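Putative NAD dependent dehydrogenase (Micromonospora echinospora, PDB 6NOR) binds NAD and is probably an oxidoreductase of the GFO/IDH/MocA family that acts in gentamicin biosynthesis. Local coordinates at residues D275-N287 against Q298-S311. Numbering follows the deposited sequence.
Sequences DLWQGMGVEAYTN and QGWLRPEWEWIRNS
Strand 282-286 runs antiparallel to 299-301, with Ala284 and Leu301 exchanging backbone hydrogen bonds and Tyr285 facing Trp300 as a non-hydrogen-bonded pair. The two form an arm reaching out from the protein's core, a hairpin-like excursion with a long loop at its far end. A strand of the second subunit pairs with the other edge of 282-286, extending the sheet across the interface, consistent with 3D domain swapping.

On the arm, Tyr285 CB sits over the Trp300 six-membered ring, 3.7 Å from its centroid. With CG anti to the backbone N (chi1 175°), the phenol then turns its edge to the indole's five-membered ring, planes 50° apart. Arg302 of the third subunit adds a cation-pi contact to Trp300.

Beyond the Ala284-Leu301 pair the backbones part, and a water donates to Pro303 O. Nearer the NAD site, Met280 lies across Trp305, its SD over the five-membered ring and accepting a weak hydrogen bond from Trp305 N. The Met280 methyl, CE, goes on to touch CB and ND2 of Asn310. Trp277 brings its ring edge to Trp307 CB. Trp305 NE1 donates to a lone pair of Met280 O, 2.9 Å away, the oxygen lying close to the indole plane.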
ATOM      1  N   ASP A 275      -6.790  -9.062  -0.505  1.00 19.51           N
ATOM      2  CA  ASP A 275      -5.782  -9.400   0.471  1.00 17.69           C
ATOM      3  C   ASP A 275      -6.427  -9.443   1.845  1.00 17.62           C
ATOM      4  O   ASP A 275      -6.893  -8.422   2.352  1.00 28.11           O
ATOM      5  CB  ASP A 275      -4.656  -8.361   0.409  1.00 30.44           C
ATOM      6  CG  ASP A 275      -3.455  -8.733   1.229  1.00 40.28           C
ATOM      7  OD1 ASP A 275      -3.615  -9.370   2.293  1.00 44.83           O
ATOM      8  OD2 ASP A 275      -2.336  -8.357   0.817  1.00 44.93           O
ATOM      9  N   LEU A 276      -6.454 -10.616   2.453  1.00 17.60           N
ATOM     10  CA  LEU A 276      -7.145 -10.782   3.727  1.00 17.55           C
ATOM     11  C   LEU A 276      -6.403 -10.147   4.900  1.00 17.55           C
ATOM     12  O   LEU A 276      -6.904  -9.214   5.518  1.00 18.94           O
ATOM     13  CB  LEU A 276      -7.379 -12.259   4.014  1.00 17.53           C
ATOM     14  CG  LEU A 276      -8.239 -12.575   5.231  1.00 24.24           C
ATOM     15  CD1 LEU A 276      -9.596 -11.916   5.098  1.00 24.57           C
ATOM     16  CD2 LEU A 276      -8.392 -14.076   5.434  1.00 17.48           C
ATOM     17  N   TRP A 277      -5.220 -10.666   5.203  1.00 17.60           N
ATOM     18  CA  TRP A 277      -4.466 -10.251   6.388  1.00 17.61           C
ATOM     19  C   TRP A 277      -3.672  -8.951   6.219  1.00 24.15           C
ATOM     20  O   TRP A 277      -3.497  -8.232   7.192  1.00 19.19           O
ATOM     21  CB  TRP A 277      -3.522 -11.370   6.819  1.00 17.65           C
ATOM     22  CG  TRP A 277      -4.274 -12.629   7.097  1.00 17.61           C
ATOM     23  CD1 TRP A 277      -4.241 -13.786   6.384  1.00 17.63           C
ATOM     24  CD2 TRP A 277      -5.231 -12.822   8.131  1.00 23.92           C
ATOM     25  NE1 TRP A 277      -5.108 -14.704   6.921  1.00 19.21           N
ATOM     26  CE2 TRP A 277      -5.731 -14.132   7.998  1.00 23.83           C
ATOM     27  CE3 TRP A 277      -5.711 -12.015   9.169  1.00 25.51           C
ATOM     28  CZ2 TRP A 277      -6.675 -14.661   8.876  1.00 31.28           C
ATOM     29  CZ3 TRP A 277      -6.655 -12.544  10.034  1.00 32.49           C
ATOM     30  CH2 TRP A 277      -7.124 -13.855   9.880  1.00 35.84           C
ATOM     31  N   GLN A 278      -3.216  -8.644   4.998  1.00 17.71           N
ATOM     32  CA  GLN A 278      -2.493  -7.387   4.749  1.00 20.03           C
ATOM     33  C   GLN A 278      -3.411  -6.333   4.127  1.00 21.09           C
ATOM     34  O   GLN A 278      -2.951  -5.289   3.708  1.00 25.35           O
ATOM     35  CB  GLN A 278      -1.271  -7.596   3.836  1.00 17.86           C
ATOM     36  CG  GLN A 278      -0.108  -8.337   4.474  1.00 20.39           C
ATOM     37  CD  GLN A 278      -0.404  -9.817   4.716  1.00 22.82           C
ATOM     38  OE1 GLN A 278      -0.736 -10.562   3.790  1.00 25.54           O
ATOM     39  NE2 GLN A 278      -0.294 -10.241   5.965  1.00 17.84           N
ATOM     40  N   GLY A 279      -4.707  -6.611   4.065  1.00 18.75           N
ATOM     41  CA  GLY A 279      -5.647  -5.649   3.519  1.00 17.64           C
ATOM     42  C   GLY A 279      -6.705  -5.208   4.513  1.00 17.56           C
ATOM     43  O   GLY A 279      -7.829  -4.896   4.145  1.00 19.43           O
ATOM     44  N   MET A 280      -6.349  -5.162   5.786  1.00 17.55           N
ATOM     45  CA  MET A 280      -7.333  -4.804   6.777  1.00 17.48           C
ATOM     46  C   MET A 280      -7.360  -3.316   7.093  1.00 19.07           C
ATOM     47  O   MET A 280      -8.255  -2.862   7.784  1.00 23.58           O
ATOM     48  CB  MET A 280      -7.122  -5.632   8.034  1.00 25.08           C
ATOM     49  CG  MET A 280      -8.199  -6.673   8.091  1.00 30.80           C
ATOM     50  SD  MET A 280      -8.108  -7.945   9.296  1.00 33.64           S
ATOM     51  CE  MET A 280      -9.040  -9.206   8.467  1.00 19.59           C
ATOM     52  N   GLY A 281      -6.404  -2.561   6.556  1.00 17.54           N
ATOM     53  CA  GLY A 281      -6.437  -1.112   6.622  1.00 17.55           C
ATOM     54  C   GLY A 281      -6.040  -0.518   7.962  1.00 17.53           C
ATOM     55  O   GLY A 281      -6.295   0.645   8.218  1.00 17.53           O
ATOM     56  N   VAL A 282      -5.429  -1.315   8.829  1.00 17.53           N
ATOM     57  CA  VAL A 282      -4.920  -0.801  10.097  1.00 17.52           C
ATOM     58  C   VAL A 282      -3.409  -0.964  10.151  1.00 17.60           C
ATOM     59  O   VAL A 282      -2.889  -2.027   9.842  1.00 23.54           O
ATOM     60  CB  VAL A 282      -5.559  -1.522  11.303  1.00 17.46           C
ATOM     61  CG1 VAL A 282      -5.014  -0.998  12.619  1.00 17.46           C
ATOM     62  CG2 VAL A 282      -7.043  -1.375  11.258  1.00 17.40           C
ATOM     63  N   GLU A 283      -2.700   0.085  10.529  1.00 23.46           N
ATOM     64  CA  GLU A 283      -1.250  -0.003  10.685  1.00 26.75           C
ATOM     65  C   GLU A 283      -0.791   0.510  12.050  1.00 25.92           C
ATOM     66  O   GLU A 283      -1.375   1.425  12.622  1.00 17.66           O
ATOM     67  CB  GLU A 283      -0.550   0.765   9.577  1.00 30.95           C
ATOM     68  CG  GLU A 283       0.726   0.133   9.131  1.00 48.96           C
ATOM     69  CD  GLU A 283       1.374   0.880   7.987  1.00 63.53           C
ATOM     70  OE1 GLU A 283       0.748   1.826   7.468  1.00 69.00           O
ATOM     71  OE2 GLU A 283       2.506   0.511   7.606  1.00 74.29           O
ATOM     72  N   ALA A 284       0.250  -0.104  12.588  1.00 22.00           N
ATOM     73  CA  ALA A 284       0.749   0.335  13.871  1.00 17.74           C
ATOM     74  C   ALA A 284       2.254   0.191  13.963  1.00 20.35           C
ATOM     75  O   ALA A 284       2.852  -0.621  13.282  1.00 25.53           O
ATOM     76  CB  ALA A 284       0.086  -0.422  14.973  1.00 17.66           C
ATOM     77  N   TYR A 285       2.864   1.007  14.806  1.00 19.11           N
ATOM     78  CA  TYR A 285       4.261   0.843  15.116  1.00 17.94           C
ATOM     79  C   TYR A 285       4.430   1.032  16.595  1.00 17.91           C
ATOM     80  O   TYR A 285       3.781   1.878  17.177  1.00 17.85           O
ATOM     81  CB  TYR A 285       5.150   1.838  14.339  1.00 18.04           C
ATOM     82  CG  TYR A 285       6.593   1.725  14.769  1.00 18.38           C
ATOM     83  CD1 TYR A 285       7.080   2.466  15.850  1.00 18.15           C
ATOM     84  CD2 TYR A 285       7.448   0.826  14.153  1.00 18.22           C
ATOM     85  CE1 TYR A 285       8.380   2.331  16.279  1.00 18.24           C
ATOM     86  CE2 TYR A 285       8.757   0.691  14.567  1.00 19.34           C
ATOM     87  CZ  TYR A 285       9.218   1.447  15.638  1.00 21.51           C
ATOM     88  OH  TYR A 285      10.511   1.313  16.083  1.00 22.43           O
ATOM     89  N   THR A 286       5.305   0.251  17.211  1.00 17.95           N
ATOM     90  CA  THR A 286       5.746   0.583  18.558  1.00 17.94           C
ATOM     91  C   THR A 286       7.221   0.258  18.800  1.00 21.61           C
ATOM     92  O   THR A 286       7.768  -0.676  18.219  1.00 24.94           O
ATOM     93  CB  THR A 286       4.905  -0.133  19.623  1.00 17.85           C
ATOM     94  OG1 THR A 286       5.305   0.320  20.917  1.00 18.98           O
ATOM     95  CG2 THR A 286       5.067  -1.634  19.538  1.00 17.86           C
ATOM     96  N   ASN A 287       7.853   1.055  19.653  1.00 20.35           N
ATOM     97  CA  ASN A 287       9.196   0.781  20.157  1.00 21.11           C
ATOM     98  C   ASN A 287       9.230  -0.331  21.216  1.00 26.52           C
ATOM     99  O   ASN A 287      10.278  -0.896  21.477  1.00 34.46           O
ATOM    100  CB  ASN A 287       9.816   2.056  20.747  1.00 19.41           C
ATOM    101  CG  ASN A 287      10.366   2.993  19.670  1.00 22.51           C
ATOM    102  OD1 ASN A 287      10.762   2.557  18.590  1.00 25.51           O
ATOM    103  ND2 ASN A 287      10.382   4.278  19.963  1.00 18.30           N
ATOM    104  N   GLN A 298       5.911  -6.296  17.773  1.00 30.28           N
ATOM    105  CA  GLN A 298       6.834  -5.177  17.956  1.00 27.74           C
ATOM    106  C   GLN A 298       7.225  -4.641  16.606  1.00 25.55           C
ATOM    107  O   GLN A 298       7.212  -5.374  15.628  1.00 25.46           O
ATOM    108  CB  GLN A 298       8.092  -5.589  18.702  1.00 31.32           C
ATOM    109  CG  GLN A 298       7.878  -6.501  19.868  1.00 39.84           C
ATOM    110  CD  GLN A 298       9.195  -6.922  20.467  1.00 46.11           C
ATOM    111  OE1 GLN A 298       9.998  -6.081  20.878  1.00 53.18           O
ATOM    112  NE2 GLN A 298       9.450  -8.222  20.478  1.00 48.27           N
ATOM    113  N   GLY A 299       7.591  -3.369  16.554  1.00 18.12           N
ATOM    114  CA  GLY A 299       7.945  -2.747  15.291  1.00 18.19           C
ATOM    115  C   GLY A 299       6.713  -2.383  14.475  1.00 18.12           C
ATOM    116  O   GLY A 299       5.699  -2.026  15.036  1.00 18.03           O
ATOM    117  N   TRP A 300       6.819  -2.461  13.155  1.00 18.17           N
ATOM    118  CA  TRP A 300       5.697  -2.192  12.272  1.00 20.43           C
ATOM    119  C   TRP A 300       4.772  -3.399  12.168  1.00 20.12           C
ATOM    120  O   TRP A 300       5.211  -4.495  11.842  1.00 22.75           O
ATOM    121  CB  TRP A 300       6.191  -1.776  10.878  1.00 18.21           C
ATOM    122  CG  TRP A 300       6.626  -0.338  10.859  1.00 20.28           C
ATOM    123  CD1 TRP A 300       7.897   0.135  10.976  1.00 21.38           C
ATOM    124  CD2 TRP A 300       5.780   0.809  10.761  1.00 18.21           C
ATOM    125  NE1 TRP A 300       7.902   1.510  10.939  1.00 18.39           N
ATOM    126  CE2 TRP A 300       6.612   1.950  10.812  1.00 19.50           C
ATOM    127  CE3 TRP A 300       4.402   0.986  10.632  1.00 22.86           C
ATOM    128  CZ2 TRP A 300       6.111   3.249  10.742  1.00 18.28           C
ATOM    129  CZ3 TRP A 300       3.904   2.281  10.557  1.00 24.48           C
ATOM    130  CH2 TRP A 300       4.761   3.394  10.609  1.00 18.91           C
ATOM    131  N   LEU A 301       3.498  -3.190  12.480  1.00 17.94           N
ATOM    132  CA  LEU A 301       2.492  -4.247  12.420  1.00 17.87           C
ATOM    133  C   LEU A 301       1.367  -3.874  11.485  1.00 25.92           C
ATOM    134  O   LEU A 301       1.149  -2.693  11.212  1.00 24.84           O
ATOM    135  CB  LEU A 301       1.911  -4.519  13.798  1.00 18.67           C
ATOM    136  CG  LEU A 301       2.915  -4.415  14.930  1.00 25.56           C
ATOM    137  CD1 LEU A 301       2.194  -4.320  16.245  1.00 23.63           C
ATOM    138  CD2 LEU A 301       3.801  -5.643  14.865  1.00 26.70           C
ATOM    139  N   ARG A 302       0.660  -4.886  10.996  1.00 17.79           N
ATOM    140  CA  ARG A 302      -0.627  -4.673  10.363  1.00 17.73           C
ATOM    141  C   ARG A 302      -1.695  -5.488  11.094  1.00 20.27           C
ATOM    142  O   ARG A 302      -2.083  -6.545  10.631  1.00 22.44           O
ATOM    143  CB  ARG A 302      -0.587  -5.052   8.883  1.00 17.77           C
ATOM    144  CG  ARG A 302       0.224  -4.129   8.000  1.00 20.47           C
ATOM    145  CD  ARG A 302       0.187  -4.602   6.558  1.00 29.63           C
ATOM    146  NE  ARG A 302       1.518  -4.751   5.971  1.00 40.34           N
ATOM    147  CZ  ARG A 302       2.368  -5.738   6.258  1.00 44.24           C
ATOM    148  NH1 ARG A 302       3.550  -5.784   5.664  1.00 40.23           N
ATOM    149  NH2 ARG A 302       2.041  -6.676   7.147  1.00 49.21           N
ATOM    150  N   PRO A 303      -2.171  -4.990  12.247  1.00 19.13           N
ATOM    151  CA  PRO A 303      -3.069  -5.740  13.137  1.00 17.53           C
ATOM    152  C   PRO A 303      -4.385  -6.135  12.491  1.00 17.83           C
ATOM    153  O   PRO A 303      -4.922  -5.391  11.685  1.00 21.18           O
ATOM    154  CB  PRO A 303      -3.336  -4.762  14.283  1.00 17.50           C
ATOM    155  CG  PRO A 303      -2.228  -3.744  14.181  1.00 18.89           C
ATOM    156  CD  PRO A 303      -1.958  -3.617  12.722  1.00 17.60           C
ATOM    157  N   GLU A 304      -4.901  -7.303  12.854  1.00 17.46           N
ATOM    158  CA  GLU A 304      -6.190  -7.725  12.364  1.00 17.42           C
ATOM    159  C   GLU A 304      -7.279  -7.092  13.204  1.00 19.89           C
ATOM    160  O   GLU A 304      -7.045  -6.703  14.355  1.00 17.36           O
ATOM    161  CB  GLU A 304      -6.314  -9.256  12.394  1.00 28.33           C
ATOM    162  CG  GLU A 304      -5.924  -9.911  13.727  1.00 34.37           C
ATOM    163  CD  GLU A 304      -6.991  -9.791  14.827  1.00 38.09           C
ATOM    164  OE1 GLU A 304      -8.184  -9.591  14.501  1.00 38.11           O
ATOM    165  OE2 GLU A 304      -6.631  -9.889  16.024  1.00 44.05           O
ATOM    166  N   TRP A 305      -8.460  -6.977  12.615  1.00 17.34           N
ATOM    167  CA  TRP A 305      -9.688  -6.733  13.373  1.00 22.58           C
ATOM    168  C   TRP A 305     -10.699  -7.803  12.975  1.00 17.28           C
ATOM    169  O   TRP A 305     -10.680  -8.271  11.848  1.00 17.30           O
ATOM    170  CB  TRP A 305     -10.242  -5.318  13.124  1.00 17.27           C
ATOM    171  CG  TRP A 305     -10.450  -4.989  11.674  1.00 17.28           C
ATOM    172  CD1 TRP A 305      -9.501  -4.549  10.791  1.00 17.32           C
ATOM    173  CD2 TRP A 305     -11.684  -5.033  10.944  1.00 17.26           C
ATOM    174  NE1 TRP A 305     -10.067  -4.350   9.549  1.00 17.33           N
ATOM    175  CE2 TRP A 305     -11.404  -4.644   9.622  1.00 17.29           C
ATOM    176  CE3 TRP A 305     -12.999  -5.380  11.285  1.00 17.23           C
ATOM    177  CZ2 TRP A 305     -12.386  -4.591   8.636  1.00 18.43           C
ATOM    178  CZ3 TRP A 305     -13.972  -5.341  10.306  1.00 17.23           C
ATOM    179  CH2 TRP A 305     -13.660  -4.948   8.999  1.00 17.25           C
ATOM    180  N   GLU A 306     -11.560  -8.188  13.914  1.00 17.26           N
ATOM    181  CA  GLU A 306     -12.581  -9.216  13.728  1.00 17.26           C
ATOM    182  C   GLU A 306     -12.114 -10.416  12.912  1.00 17.28           C
ATOM    183  O   GLU A 306     -12.721 -10.762  11.900  1.00 17.28           O
ATOM    184  CB  GLU A 306     -13.829  -8.603  13.083  1.00 17.23           C
ATOM    185  CG  GLU A 306     -14.653  -7.752  14.030  1.00 21.11           C
ATOM    186  CD  GLU A 306     -16.020  -7.350  13.479  1.00 27.04           C
ATOM    187  OE1 GLU A 306     -16.228  -7.366  12.248  1.00 25.71           O
ATOM    188  OE2 GLU A 306     -16.899  -7.001  14.293  1.00 36.18           O
ATOM    189  N   TRP A 307     -11.052 -11.072  13.365  1.00 17.31           N
ATOM    190  CA  TRP A 307     -10.425 -12.093  12.545  1.00 17.34           C
ATOM    191  C   TRP A 307     -11.353 -13.282  12.277  1.00 17.34           C
ATOM    192  O   TRP A 307     -11.304 -13.875  11.209  1.00 22.84           O
ATOM    193  CB  TRP A 307      -9.093 -12.543  13.170  1.00 17.38           C
ATOM    194  CG  TRP A 307      -9.165 -13.405  14.382  1.00 20.11           C
ATOM    195  CD1 TRP A 307      -9.137 -13.001  15.689  1.00 22.13           C
ATOM    196  CD2 TRP A 307      -9.230 -14.834  14.408  1.00 19.19           C
ATOM    197  NE1 TRP A 307      -9.205 -14.093  16.524  1.00 23.08           N
ATOM    198  CE2 TRP A 307      -9.257 -15.229  15.761  1.00 22.66           C
ATOM    199  CE3 TRP A 307      -9.273 -15.814  13.416  1.00 19.59           C
ATOM    200  CZ2 TRP A 307      -9.335 -16.562  16.149  1.00 24.36           C
ATOM    201  CZ3 TRP A 307      -9.348 -17.137  13.799  1.00 23.58           C
ATOM    202  CH2 TRP A 307      -9.390 -17.502  15.155  1.00 21.20           C
ATOM    203  N   ILE A 308     -12.232 -13.599  13.221  1.00 17.33           N
ATOM    204  CA  ILE A 308     -13.136 -14.723  13.049  1.00 17.34           C
ATOM    205  C   ILE A 308     -14.201 -14.444  12.004  1.00 17.32           C
ATOM    206  O   ILE A 308     -14.386 -15.224  11.083  1.00 17.34           O
ATOM    207  CB  ILE A 308     -13.811 -15.096  14.360  1.00 17.35           C
ATOM    208  CG1 ILE A 308     -12.765 -15.551  15.380  1.00 17.37           C
ATOM    209  CG2 ILE A 308     -14.816 -16.189  14.126  1.00 17.37           C
ATOM    210  CD1 ILE A 308     -13.357 -16.036  16.715  1.00 17.39           C
ATOM    211  N   ARG A 309     -14.900 -13.330  12.142  1.00 17.30           N
ATOM    212  CA  ARG A 309     -15.862 -12.933  11.132  1.00 17.28           C
ATOM    213  C   ARG A 309     -15.216 -12.682   9.769  1.00 20.03           C
ATOM    214  O   ARG A 309     -15.735 -13.077   8.735  1.00 19.98           O
ATOM    215  CB  ARG A 309     -16.604 -11.684  11.579  1.00 17.26           C
ATOM    216  CG  ARG A 309     -17.782 -11.335  10.710  1.00 18.16           C
ATOM    217  CD  ARG A 309     -18.463 -10.054  11.199  1.00 17.23           C
ATOM    218  NE  ARG A 309     -19.744  -9.914  10.527  1.00 17.23           N
ATOM    219  CZ  ARG A 309     -19.895  -9.454   9.290  1.00 17.23           C
ATOM    220  NH1 ARG A 309     -18.846  -9.051   8.591  1.00 17.23           N
ATOM    221  NH2 ARG A 309     -21.101  -9.388   8.753  1.00 17.24           N
ATOM    222  N   ASN A 310     -14.071 -12.025   9.763  1.00 17.29           N
ATOM    223  CA  ASN A 310     -13.443 -11.688   8.507  1.00 17.30           C
ATOM    224  C   ASN A 310     -12.839 -12.892   7.793  1.00 18.24           C
ATOM    225  O   ASN A 310     -12.657 -12.849   6.591  1.00 17.35           O
ATOM    226  CB  ASN A 310     -12.398 -10.608   8.722  1.00 17.31           C
ATOM    227  CG  ASN A 310     -13.005  -9.230   8.728  1.00 17.41           C
ATOM    228  OD1 ASN A 310     -14.005  -9.007   8.081  1.00 18.32           O
ATOM    229  ND2 ASN A 310     -12.399  -8.299   9.443  1.00 17.28           N
ATOM    230  N   SER A 311     -12.572 -13.979   8.515  1.00 19.50           N
ATOM    231  CA  SER A 311     -12.111 -15.214   7.871  1.00 17.37           C
ATOM    232  C   SER A 311     -13.257 -16.046   7.324  1.00 17.37           C
ATOM    233  O   SER A 311     -13.024 -17.056   6.676  1.00 17.71           O
ATOM    234  CB  SER A 311     -11.308 -16.090   8.838  1.00 17.40           C
ATOM    235  OG  SER A 311     -10.087 -15.489   9.229  1.00 17.41           O
TER
HETATM  236  O   HOH W   1      -4.252  -4.045   9.294  1.00 17.56           O